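Local coordinates for pesticidal crystal protein CRY4AA (Bacillus thuringiensis, PDB 2C9K), which acts as a mosquito-larvicidal toxin that binds midgut epithelial cells of insects and promotes their colloid-osmotic lysis, at residues 374-378 with 389-393; 263-267 with 405-409; 381-386 with 427-431; 312-316 with 337-341. All blocks are in the same frame, centred on the assembly; numbering follows the deposited sequence.

Interaction 1. Residues 374-378 with 389-393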
loop_
_atom_site.group_PDB
_atom_site.type_symbol
_atom_site.label_atom_id
_atom_site.label_comp_id
_atom_site.label_asym_id
_atom_site.label_seq_id
_atom_site.Cartn_x
_atom_site.Cartn_y
_atom_site.Cartn_z
ATOM N N SER A 374 -23.305 -3.594 -17.701
ATOM C CA SER A 374 -24.192 -4.624 -18.217
ATOM C C SER A 374 -23.440 -5.934 -18.429
ATOM O O SER A 374 -24.055 -6.983 -18.612
ATOM C CB SER A 374 -24.836 -4.175 -19.535
ATOM O OG SER A 374 -23.889 -4.135 -20.592
ATOM N N LYS A 375 -22.114 -5.879 -18.388
ATOM C CA LYS A 375 -21.314 -7.082 -18.580
ATOM C C LYS A 375 -19.923 -6.968 -17.942
ATOM O O LYS A 375 -19.310 -5.895 -17.948
ATOM C CB LYS A 375 -21.177 -7.367 -20.077
ATOM C CG LYS A 375 -20.406 -8.630 -20.401
ATOM C CD LYS A 375 -20.070 -8.700 -21.877
ATOM C CE LYS A 375 -19.256 -9.946 -22.191
ATOM N NZ LYS A 375 -19.991 -11.176 -21.792
ATOM N N MET A 376 -19.424 -8.074 -17.394
ATOM C CA MET A 376 -18.104 -8.066 -16.773
ATOM C C MET A 376 -17.297 -9.339 -16.998
ATOM O O MET A 376 -17.810 -10.447 -16.892
ATOM C CB MET A 376 -18.216 -7.805 -15.269
ATOM C CG MET A 376 -18.649 -6.403 -14.916
ATOM S SD MET A 376 -18.773 -6.182 -13.143
ATOM C CE MET A 376 -20.414 -6.834 -12.855
ATOM N N ASP A 377 -16.022 -9.156 -17.304
ATOM C CA ASP A 377 -15.108 -10.257 -17.533
ATOM C C ASP A 377 -14.043 -10.209 -16.461
ATOM O O ASP A 377 -13.177 -9.329 -16.479
ATOM C CB ASP A 377 -14.426 -10.122 -18.893
ATOM C CG ASP A 377 -15.358 -10.390 -20.041
ATOM O OD1 ASP A 377 -14.965 -10.085 -21.189
ATOM O OD2 ASP A 377 -16.473 -10.910 -19.803
ATOM N N PHE A 378 -14.104 -11.156 -15.532
ATOM C CA PHE A 378 -13.125 -11.219 -14.463
ATOM C C PHE A 378 -11.947 -12.107 -14.841
ATOM O O PHE A 378 -12.102 -13.133 -15.507
ATOM C CB PHE A 378 -13.770 -11.751 -13.180
ATOM C CG PHE A 378 -14.949 -10.947 -12.720
ATOM C CD1 PHE A 378 -16.220 -11.194 -13.233
ATOM C CD2 PHE A 378 -14.788 -9.917 -11.801
ATOM C CE1 PHE A 378 -17.315 -10.426 -12.836
ATOM C CE2 PHE A 378 -15.878 -9.144 -11.401
ATOM C CZ PHE A 378 -17.144 -9.400 -11.922
ATOM N N LYS A 389 -14.021 -15.807 -15.714
ATOM C CA LYS A 389 -15.424 -15.956 -15.371
ATOM C C LYS A 389 -16.175 -14.780 -15.958
ATOM O O LYS A 389 -15.589 -13.739 -16.233
ATOM C CB LYS A 389 -15.601 -16.002 -13.858
ATOM C CG LYS A 389 -16.072 -17.344 -13.349
ATOM C CD LYS A 389 -15.142 -18.465 -13.791
ATOM C CE LYS A 389 -15.619 -19.819 -13.280
ATOM N NZ LYS A 389 -15.672 -19.866 -11.787
ATOM N N GLU A 390 -17.474 -14.946 -16.158
ATOM C CA GLU A 390 -18.270 -13.886 -16.744
ATOM C C GLU A 390 -19.504 -13.653 -15.892
ATOM O O GLU A 390 -19.949 -14.539 -15.169
ATOM C CB GLU A 390 -18.664 -14.280 -18.173
ATOM C CG GLU A 390 -18.912 -13.118 -19.124
ATOM C CD GLU A 390 -19.043 -13.566 -20.587
ATOM O OE1 GLU A 390 -19.978 -14.338 -20.903
ATOM O OE2 GLU A 390 -18.208 -13.143 -21.426
ATOM N N LEU A 391 -20.029 -12.438 -15.968
ATOM C CA LEU A 391 -21.225 -12.040 -15.235
ATOM C C LEU A 391 -21.953 -11.098 -16.198
ATOM O O LEU A 391 -21.457 -10.006 -16.501
ATOM C CB LEU A 391 -20.837 -11.312 -13.950
ATOM C CG LEU A 391 -21.898 -11.239 -12.851
ATOM C CD1 LEU A 391 -22.245 -12.643 -12.374
ATOM C CD2 LEU A 391 -21.373 -10.409 -11.688
ATOM N N THR A 392 -23.111 -11.522 -16.694
ATOM C CA THR A 392 -23.850 -10.713 -17.655
ATOM C C THR A 392 -25.317 -10.444 -17.349
ATOM O O THR A 392 -26.045 -11.317 -16.890
ATOM C CB THR A 392 -23.777 -11.342 -19.053
ATOM O OG1 THR A 392 -22.419 -11.336 -19.508
ATOM C CG2 THR A 392 -24.641 -10.566 -20.031
ATOM N N ALA A 393 -25.739 -9.217 -17.631
ATOM C CA ALA A 393 -27.118 -8.806 -17.421
ATOM C C ALA A 393 -27.961 -9.451 -18.519
ATOM O O ALA A 393 -27.770 -9.171 -19.710
ATOM C CB ALA A 393 -27.224 -7.287 -17.495
#
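Lys389 and Phe378 form a hydrogen-bonded antiparallel pair within a beta hairpin, strands 373-381 and 386-392, in one of the antiparallel sheets of the middle domain, the beta-prism of three-domain Cry toxins. Lys389 N donates to Phe378 O at 3.3 Å, and Phe378 N returns a bond to Lys389 O at 3.1 Å. Glu390 follows as a non-hydrogen-bonded partner of Asp377. Its carboxylate lies alongside that of Asp377, planes 21° apart, with OE2 3.3 Å from Asp377 OD2. These like charges share a sheet face with Lys375, whose NZ is modelled in a diagonal salt bridge to Glu390 and would probably ease the repulsion; the exact place of that ammonium is uncertain.

Leu391 turns to the other face. Its backbone pairs with Met376 through two bonds, the one from Met376 N to Leu391 O measuring 2.9 Å. Leu391 CB meets the edge of the Phe378 ring in its plane, 3.8 Å from CE1. The Met376 chain is extended up to SD and then bends (chi3 -84°), which brings CE within 3.9 Å of Leu391 CD2. Phe301 of strand 294-303 packs on both Met376 and Leu391, so this is the face turned toward the neighbouring sheet. Thr392, opposite Lys375, belongs with the charged face and offers OG1 to Lys375 NZ, a weak bond at best. On the far side of strand 373-381, Ser374 and Lys375 both face Ile360 in a classic beta bulge. Just past the end of strand 386-392, Ala393 N donates to Ser374 O at 3.0 Å, with an N-H...O angle of 169°.

Interaction 2. Residues 263-267 with 405-409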
loop_
_atom_site.group_PDB
_atom_site.type_symbol
_atom_site.label_atom_id
_atom_site.label_comp_id
_atom_site.label_asym_id
_atom_site.label_seq_id
_atom_site.Cartn_x
_atom_site.Cartn_y
_atom_site.Cartn_z
ATOM N N ILE A 263 -6.889 1.072 -2.595
ATOM C CA ILE A 263 -6.782 2.148 -3.572
ATOM C C ILE A 263 -7.948 1.938 -4.524
ATOM O O ILE A 263 -8.423 0.819 -4.677
ATOM C CB ILE A 263 -5.427 2.150 -4.319
ATOM C CG1 ILE A 263 -5.222 0.842 -5.075
ATOM C CG2 ILE A 263 -4.301 2.420 -3.326
ATOM C CD1 ILE A 263 -3.925 0.812 -5.864
ATOM N N TYR A 264 -8.420 3.011 -5.149
ATOM C CA TYR A 264 -9.589 2.923 -6.020
ATOM C C TYR A 264 -9.401 3.459 -7.427
ATOM O O TYR A 264 -8.640 4.399 -7.659
ATOM C CB TYR A 264 -10.772 3.684 -5.390
ATOM C CG TYR A 264 -11.009 3.423 -3.912
ATOM C CD1 TYR A 264 -10.161 3.949 -2.948
ATOM C CD2 TYR A 264 -12.094 2.655 -3.482
ATOM C CE1 TYR A 264 -10.380 3.723 -1.595
ATOM C CE2 TYR A 264 -12.323 2.422 -2.134
ATOM C CZ TYR A 264 -11.462 2.959 -1.190
ATOM O OH TYR A 264 -11.673 2.730 0.158
ATOM N N GLN A 265 -10.123 2.850 -8.361
ATOM C CA GLN A 265 -10.118 3.264 -9.757
ATOM C C GLN A 265 -11.602 3.557 -9.989
ATOM O O GLN A 265 -12.458 2.860 -9.442
ATOM C CB GLN A 265 -9.618 2.122 -10.653
ATOM C CG GLN A 265 -8.164 1.718 -10.388
ATOM C CD GLN A 265 -7.669 0.581 -11.288
ATOM O OE1 GLN A 265 -8.405 -0.360 -11.584
ATOM N NE2 GLN A 265 -6.410 0.656 -11.704
ATOM N N VAL A 266 -11.933 4.582 -10.771
ATOM C CA VAL A 266 -13.348 4.898 -10.957
ATOM C C VAL A 266 -13.915 4.825 -12.379
ATOM O O VAL A 266 -13.197 4.962 -13.368
ATOM C CB VAL A 266 -13.679 6.281 -10.300
ATOM C CG1 VAL A 266 -12.395 6.985 -9.902
ATOM C CG2 VAL A 266 -14.512 7.141 -11.233
ATOM N N LEU A 267 -15.223 4.593 -12.456
ATOM C CA LEU A 267 -15.924 4.478 -13.725
ATOM C C LEU A 267 -17.103 5.442 -13.788
ATOM O O LEU A 267 -17.830 5.612 -12.798
ATOM C CB LEU A 267 -16.428 3.040 -13.915
ATOM C CG LEU A 267 -17.471 2.758 -15.009
ATOM C CD1 LEU A 267 -16.894 3.027 -16.396
ATOM C CD2 LEU A 267 -17.929 1.317 -14.894
ATOM N N ASN A 405 -13.904 -0.607 -20.428
ATOM C CA ASN A 405 -12.819 -0.158 -19.563
ATOM C C ASN A 405 -12.180 -1.313 -18.832
ATOM O O ASN A 405 -12.846 -2.287 -18.510
ATOM C CB ASN A 405 -13.357 0.834 -18.531
ATOM C CG ASN A 405 -13.717 2.166 -19.138
ATOM O OD1 ASN A 405 -12.839 2.963 -19.445
ATOM N ND2 ASN A 405 -15.011 2.413 -19.323
ATOM N N ILE A 406 -10.887 -1.198 -18.567
ATOM C CA ILE A 406 -10.180 -2.240 -17.843
ATOM C C ILE A 406 -9.695 -1.708 -16.496
ATOM O O ILE A 406 -9.165 -0.591 -16.410
ATOM C CB ILE A 406 -8.960 -2.746 -18.626
ATOM C CG1 ILE A 406 -9.412 -3.423 -19.918
ATOM C CG2 ILE A 406 -8.168 -3.715 -17.762
ATOM C CD1 ILE A 406 -8.277 -3.921 -20.767
ATOM N N PHE A 407 -9.885 -2.503 -15.447
ATOM C CA PHE A 407 -9.446 -2.115 -14.113
ATOM C C PHE A 407 -8.510 -3.172 -13.524
ATOM O O PHE A 407 -8.608 -4.360 -13.830
ATOM C CB PHE A 407 -10.653 -1.890 -13.187
ATOM C CG PHE A 407 -11.573 -0.789 -13.644
ATOM C CD1 PHE A 407 -12.788 -1.085 -14.252
ATOM C CD2 PHE A 407 -11.208 0.545 -13.499
ATOM C CE1 PHE A 407 -13.623 -0.074 -14.711
ATOM C CE2 PHE A 407 -12.039 1.563 -13.957
ATOM C CZ PHE A 407 -13.249 1.249 -14.564
ATOM N N GLY A 408 -7.604 -2.718 -12.668
ATOM C CA GLY A 408 -6.629 -3.592 -12.045
ATOM C C GLY A 408 -5.324 -2.821 -12.002
ATOM O O GLY A 408 -5.243 -1.716 -12.544
ATOM N N LEU A 409 -4.303 -3.375 -11.364
ATOM C CA LEU A 409 -3.028 -2.675 -11.292
ATOM C C LEU A 409 -1.924 -3.380 -12.080
ATOM O O LEU A 409 -2.090 -4.511 -12.536
ATOM C CB LEU A 409 -2.619 -2.483 -9.830
ATOM C CG LEU A 409 -3.371 -1.374 -9.071
ATOM C CD1 LEU A 409 -3.143 -0.044 -9.752
ATOM C CD2 LEU A 409 -4.860 -1.676 -9.025
#
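Two antiparallel sheets of the beta-prism domain face each other here: strand 262-267, at the border of the three-stranded sheet, and strand 402-407, at the border of a four-stranded one. The short strand axes pass 8.6 Å apart and run nearly antiparallel. That spacing is too wide for a shared backbone ladder, so side chains make the junction.

Gln265 does so with both ends of its amide. Its chain is stretched out beyond CG (chi2 -180°), which carries the amide across to the backbone of Gly408. Gly408 N donates to Gln265 OE1 at 2.7 Å, in the amide carbonyl plane and on a lone pair. Gln265 NE2 donates in turn to Gly408 O at 2.8 Å, from above the Gly408 carbonyl plane, 49° out of it. Two bonds to one residue should fix the rotation of the amide. Phe407 slides past Gln265 in the opposite direction, amide and ring planes 55° apart, and presents its ring edge, in plane, to OE1. Val266 O lies at the same ring's edge, 3.6 Å from CE2, while Leu267 CB comes obliquely to CZ at 3.7 Å. Ile263 and Leu409 reach toward each other tip to tip, with CD1 of Ile263 3.9 Å from CG of Leu409.

Strand 450-457 is bonded along its backbone to strand 262-267, and its Phe453 stacks on the Phe407 ring while Trp455 touches Gln265 and Leu409. Strand 353-362 pairs with strand 402-407. Helix 222-240, from the N-terminal helical domain, approaches Val266 through Asn226 and bonds Tyr264 O through Asn226 and Thr230.

Interaction 3. Residues 381-386 with 427-431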
loop_
_atom_site.group_PDB
_atom_site.type_symbol
_atom_site.label_atom_id
_atom_site.label_comp_id
_atom_site.label_asym_id
_atom_site.label_seq_id
_atom_site.Cartn_x
_atom_site.Cartn_y
_atom_site.Cartn_z
ATOM N N THR A 381 -7.489 -15.679 -10.364
ATOM C CA THR A 381 -6.282 -16.469 -10.190
ATOM C C THR A 381 -6.472 -17.407 -9.004
ATOM O O THR A 381 -7.039 -17.016 -7.978
ATOM C CB THR A 381 -5.032 -15.572 -9.946
ATOM O OG1 THR A 381 -3.861 -16.394 -9.888
ATOM C CG2 THR A 381 -5.162 -14.783 -8.637
ATOM N N ASN A 382 -6.022 -18.650 -9.144
ATOM C CA ASN A 382 -6.152 -19.607 -8.052
ATOM C C ASN A 382 -4.786 -20.089 -7.600
ATOM O O ASN A 382 -4.679 -20.977 -6.764
ATOM C CB ASN A 382 -7.010 -20.806 -8.471
ATOM C CG ASN A 382 -6.330 -21.692 -9.502
ATOM O OD1 ASN A 382 -6.925 -22.656 -9.979
ATOM N ND2 ASN A 382 -5.085 -21.374 -9.850
ATOM N N GLY A 383 -3.739 -19.506 -8.168
ATOM C CA GLY A 383 -2.401 -19.899 -7.790
ATOM C C GLY A 383 -1.716 -20.823 -8.775
ATOM O O GLY A 383 -0.485 -20.868 -8.801
ATOM N N THR A 384 -2.479 -21.560 -9.580
ATOM C CA THR A 384 -1.859 -22.469 -10.546
ATOM C C THR A 384 -2.235 -22.165 -11.992
ATOM O O THR A 384 -1.550 -22.595 -12.921
ATOM C CB THR A 384 -2.193 -23.962 -10.243
ATOM O OG1 THR A 384 -3.479 -24.301 -10.778
ATOM C CG2 THR A 384 -2.201 -24.207 -8.743
ATOM N N ARG A 385 -3.324 -21.431 -12.190
ATOM C CA ARG A 385 -3.740 -21.096 -13.545
ATOM C C ARG A 385 -4.710 -19.925 -13.624
ATOM O O ARG A 385 -5.252 -19.475 -12.617
ATOM C CB ARG A 385 -4.363 -22.317 -14.229
ATOM C CG ARG A 385 -5.718 -22.733 -13.688
ATOM C CD ARG A 385 -6.366 -23.755 -14.624
ATOM N NE ARG A 385 -7.755 -24.051 -14.274
ATOM C CZ ARG A 385 -8.143 -24.622 -13.134
ATOM N NH1 ARG A 385 -7.244 -24.968 -12.213
ATOM N NH2 ARG A 385 -9.434 -24.847 -12.914
ATOM N N LEU A 386 -4.917 -19.437 -14.843
ATOM C CA LEU A 386 -5.823 -18.323 -15.096
ATOM C C LEU A 386 -7.242 -18.848 -15.316
ATOM O O LEU A 386 -7.461 -19.739 -16.131
ATOM C CB LEU A 386 -5.335 -17.539 -16.325
ATOM C CG LEU A 386 -6.124 -16.370 -16.915
ATOM C CD1 LEU A 386 -7.338 -16.901 -17.628
ATOM C CD2 LEU A 386 -6.513 -15.389 -15.828
ATOM N N TYR A 427 -2.039 -14.739 -13.694
ATOM C CA TYR A 427 -2.390 -15.432 -12.455
ATOM C C TYR A 427 -1.177 -15.579 -11.537
ATOM O O TYR A 427 -1.308 -15.666 -10.320
ATOM C CB TYR A 427 -2.935 -16.815 -12.784
ATOM C CG TYR A 427 -1.887 -17.723 -13.373
ATOM C CD1 TYR A 427 -1.161 -18.599 -12.569
ATOM C CD2 TYR A 427 -1.583 -17.671 -14.730
ATOM C CE1 TYR A 427 -0.157 -19.401 -13.107
ATOM C CE2 TYR A 427 -0.584 -18.463 -15.278
ATOM C CZ TYR A 427 0.126 -19.324 -14.467
ATOM O OH TYR A 427 1.116 -20.103 -15.033
ATOM N N ASP A 428 0.005 -15.604 -12.140
ATOM C CA ASP A 428 1.256 -15.774 -11.417
ATOM C C ASP A 428 2.096 -14.494 -11.370
ATOM O O ASP A 428 3.298 -14.536 -11.100
ATOM C CB ASP A 428 2.074 -16.882 -12.072
ATOM C CG ASP A 428 2.555 -16.495 -13.458
ATOM O OD1 ASP A 428 1.708 -16.201 -14.330
ATOM O OD2 ASP A 428 3.782 -16.472 -13.680
ATOM N N ASN A 429 1.467 -13.358 -11.651
ATOM C CA ASN A 429 2.167 -12.082 -11.607
ATOM C C ASN A 429 1.192 -10.919 -11.549
ATOM O O ASN A 429 0.859 -10.340 -12.580
ATOM C CB ASN A 429 3.075 -11.921 -12.821
ATOM C CG ASN A 429 3.966 -10.699 -12.713
ATOM O OD1 ASN A 429 3.859 -9.927 -11.756
ATOM N ND2 ASN A 429 4.852 -10.516 -13.689
ATOM N N TYR A 430 0.739 -10.585 -10.341
ATOM C CA TYR A 430 -0.205 -9.490 -10.132
ATOM C C TYR A 430 0.096 -8.835 -8.783
ATOM O O TYR A 430 0.424 -9.519 -7.816
ATOM C CB TYR A 430 -1.642 -10.024 -10.161
ATOM C CG TYR A 430 -1.936 -11.024 -9.070
ATOM C CD1 TYR A 430 -2.595 -10.639 -7.906
ATOM C CD2 TYR A 430 -1.499 -12.345 -9.173
ATOM C CE1 TYR A 430 -2.803 -11.547 -6.869
ATOM C CE2 TYR A 430 -1.702 -13.255 -8.147
ATOM C CZ TYR A 430 -2.351 -12.850 -6.999
ATOM O OH TYR A 430 -2.534 -13.742 -5.969
ATOM N N SER A 431 -0.022 -7.511 -8.718
ATOM C CA SER A 431 0.277 -6.774 -7.493
ATOM C C SER A 431 -0.937 -6.424 -6.640
ATOM O O SER A 431 -0.795 -6.110 -5.450
ATOM C CB SER A 431 1.007 -5.486 -7.838
ATOM O OG SER A 431 0.166 -4.651 -8.613
#
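Thr381 meets Tyr427 and Tyr430 with different branches of its side chain. Its chi1 of -175° sets OG1 opposite the backbone N, where the hydroxyl donates to Tyr427 O at 2.7 Å. The donor comes from well to the side of that carbonyl, little tilted from its plane. The same rotamer leaves CG2 between the backbone N and the carbonyl carbon, and this methyl forms an off-centre CH-pi contact with Tyr430, 4.2 Å from the ring centroid. Thr381 and Tyr430 arrive from opposite directions, whereas Thr381 and Tyr427 cross at about a right angle.

Tyr427 also takes a chi1 that places CG between N and the carbonyl carbon, 67°, and its ring is thereby laid against the turn of the beta hairpin formed by strands 373-381 and 386-392. The segment 427-431 is itself the loop leading into strand 432-440, so the contact joins a hairpin end to a connection between sheets of the beta-prism domain. Arg385 CA sits over one face of the Tyr427 ring, 3.9 Å from the centroid and 17° off the normal, a CH-pi contact. Asp428 OD1 lies above the opposite face, offset toward the rim, and is bonded to Thr426 OG1.

Other backbone atoms of the turn come to the same ring: Thr384 O approaches obliquely, 3.5 Å from Tyr427 CE1, and Gly383 C lies farther off at the edge, near the ring plane. Arg385 O approaches Tyr427 CB at 3.5 Å. Beyond the turn, Leu386 CB rests 4.1 Å from Tyr427 CD2, and the leucine also touches Phe355 of strand 353-362.

Interaction 4. Residues 312-316 with 337-341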
loop_
_atom_site.group_PDB
_atom_site.type_symbol
_atom_site.label_atom_id
_atom_site.label_comp_id
_atom_site.label_asym_id
_atom_site.label_seq_id
_atom_site.Cartn_x
_atom_site.Cartn_y
_atom_site.Cartn_z
ATOM N N PHE A 312 -29.079 -4.437 -18.174
ATOM C CA PHE A 312 -27.912 -3.979 -17.456
ATOM C C PHE A 312 -28.119 -4.267 -15.985
ATOM O O PHE A 312 -29.217 -4.646 -15.565
ATOM C CB PHE A 312 -27.667 -2.482 -17.709
ATOM C CG PHE A 312 -28.833 -1.597 -17.377
ATOM C CD1 PHE A 312 -29.246 -1.421 -16.060
ATOM C CD2 PHE A 312 -29.512 -0.923 -18.384
ATOM C CE1 PHE A 312 -30.316 -0.587 -15.749
ATOM C CE2 PHE A 312 -30.580 -0.089 -18.084
ATOM C CZ PHE A 312 -30.983 0.078 -16.760
ATOM N N PHE A 313 -27.061 -4.113 -15.198
ATOM C CA PHE A 313 -27.181 -4.377 -13.784
ATOM C C PHE A 313 -27.766 -3.185 -13.057
ATOM O O PHE A 313 -27.195 -2.097 -12.996
ATOM C CB PHE A 313 -25.833 -4.804 -13.212
ATOM C CG PHE A 313 -25.374 -6.142 -13.719
ATOM C CD1 PHE A 313 -24.174 -6.268 -14.411
ATOM C CD2 PHE A 313 -26.166 -7.274 -13.534
ATOM C CE1 PHE A 313 -23.769 -7.502 -14.914
ATOM C CE2 PHE A 313 -25.773 -8.512 -14.030
ATOM C CZ PHE A 313 -24.571 -8.629 -14.723
ATOM N N THR A 314 -28.957 -3.417 -12.537
ATOM C CA THR A 314 -29.705 -2.424 -11.811
ATOM C C THR A 314 -29.012 -1.956 -10.547
ATOM O O THR A 314 -28.904 -0.756 -10.300
ATOM C CB THR A 314 -31.077 -2.999 -11.468
ATOM O OG1 THR A 314 -32.004 -2.607 -12.487
ATOM C CG2 THR A 314 -31.553 -2.538 -10.109
ATOM N N SER A 315 -28.546 -2.915 -9.754
ATOM C CA SER A 315 -27.892 -2.623 -8.481
ATOM C C SER A 315 -26.926 -3.748 -8.113
ATOM O O SER A 315 -26.769 -4.700 -8.878
ATOM C CB SER A 315 -28.965 -2.496 -7.400
ATOM O OG SER A 315 -29.829 -3.621 -7.447
ATOM N N HIS A 316 -26.281 -3.648 -6.953
ATOM C CA HIS A 316 -25.363 -4.700 -6.534
ATOM C C HIS A 316 -24.978 -4.609 -5.071
ATOM O O HIS A 316 -25.287 -3.632 -4.403
ATOM C CB HIS A 316 -24.087 -4.680 -7.383
ATOM C CG HIS A 316 -23.126 -3.597 -7.008
ATOM N ND1 HIS A 316 -23.366 -2.264 -7.258
ATOM C CD2 HIS A 316 -21.913 -3.653 -6.408
ATOM C CE1 HIS A 316 -22.342 -1.545 -6.833
ATOM N NE2 HIS A 316 -21.447 -2.364 -6.314
ATOM N N HIS A 337 -32.122 -0.977 -6.809
ATOM C CA HIS A 337 -32.664 -2.334 -6.792
ATOM C C HIS A 337 -34.179 -2.456 -6.949
ATOM O O HIS A 337 -34.935 -2.088 -6.052
ATOM C CB HIS A 337 -32.257 -3.033 -5.491
ATOM C CG HIS A 337 -32.681 -4.467 -5.416
ATOM N ND1 HIS A 337 -33.023 -5.081 -4.231
ATOM C CD2 HIS A 337 -32.796 -5.414 -6.374
ATOM C CE1 HIS A 337 -33.332 -6.343 -4.463
ATOM N NE2 HIS A 337 -33.203 -6.571 -5.756
ATOM N N ASN A 338 -34.620 -2.982 -8.087
ATOM C CA ASN A 338 -36.045 -3.182 -8.310
ATOM C C ASN A 338 -36.381 -4.347 -7.382
ATOM O O ASN A 338 -35.495 -4.880 -6.718
ATOM C CB ASN A 338 -36.337 -3.598 -9.759
ATOM C CG ASN A 338 -35.305 -3.075 -10.753
ATOM O OD1 ASN A 338 -35.152 -1.861 -10.946
ATOM N ND2 ASN A 338 -34.594 -4.004 -11.400
ATOM N N VAL A 339 -37.643 -4.754 -7.338
ATOM C CA VAL A 339 -38.035 -5.868 -6.476
ATOM C C VAL A 339 -38.275 -7.134 -7.294
ATOM O O VAL A 339 -38.457 -8.219 -6.740
ATOM C CB VAL A 339 -39.321 -5.536 -5.692
ATOM C CG1 VAL A 339 -39.567 -6.588 -4.624
ATOM C CG2 VAL A 339 -39.208 -4.141 -5.077
ATOM N N THR A 340 -38.257 -6.984 -8.616
ATOM C CA THR A 340 -38.484 -8.098 -9.524
ATOM C C THR A 340 -37.273 -8.406 -10.399
ATOM O O THR A 340 -37.426 -8.937 -11.498
ATOM C CB THR A 340 -39.674 -7.809 -10.460
ATOM O OG1 THR A 340 -39.352 -6.696 -11.305
ATOM C CG2 THR A 340 -40.934 -7.495 -9.651
ATOM N N ASP A 341 -36.076 -8.078 -9.922
ATOM C CA ASP A 341 -34.853 -8.328 -10.691
ATOM C C ASP A 341 -34.138 -9.624 -10.326
ATOM O O ASP A 341 -34.317 -10.160 -9.237
ATOM C CB ASP A 341 -33.886 -7.156 -10.541
ATOM C CG ASP A 341 -34.043 -6.440 -9.222
ATOM O OD1 ASP A 341 -34.310 -7.117 -8.203
ATOM O OD2 ASP A 341 -33.887 -5.199 -9.210
#
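Thr314 and Asn338 meet slantwise, the threonine hydroxyl at the amide end of the asparagine. Asn338 ND2 donates to Thr314 OG1 over 3.1 Å. The N-H...O angle of 147° makes the bond moderately bent, and the hydroxyl oxygen lies 19° out of the amide plane. It is the only hydrogen bond between the two segments.

The other branch of Thr314 turns to the chain around it: its methyl CG2 packs 3.5 Å from His337 CA and 3.7 Å from Asp341 OD2. One short side chain is thus met by three residues of the same loop. Ser315 and His337 lie at the closest backbone approach, their CA atoms 5.1 Å apart. Ser315 OG contacts His337 CB, a packing contact with carbon. The imidazole is swung opposite the backbone N of His337 (chi1 -176°) and receives the serine oxygen obliquely. Inside the loop, Asn338 N makes a weak bond to Asp341 OD2.

The loop links strands 329-335 and 342-347, the two border strands of a four-stranded antiparallel sheet in the beta-prism domain, at an end far from the centre of the chain. Strand 313-322 runs inside that sheet, between strands 329-335 and 294-303. Thr314 is bonded through its backbone to Tyr302 of strand 294-303 and to Asn336, just after strand 329-335, and the His337 ring meets that of Tyr302.

Overall arrangement
All four interactions lie in the middle, beta-prism domain of the toxin. Along the chain, interaction 4 closes before interaction 1 opens, and both are nested in the long loop closed by interaction 2; interaction 3 crosses 1 and 2. Strand 373-381 and its partner 386-392 share a sheet with strand 402-407, so interaction 1 lies within the sheet that interaction 2 joins to the three-stranded sheet; their centres are about 16 Å apart. Interactions 1 and 4 touch, Phe313 CZ lying 3.2 Å from Ala393 N, and so connect two sheets. Interactions 3 and 4 are the most widely separated, their centres about 32 Å apart. Interaction 2, nearest the chain's centre, adjoins the helical domain.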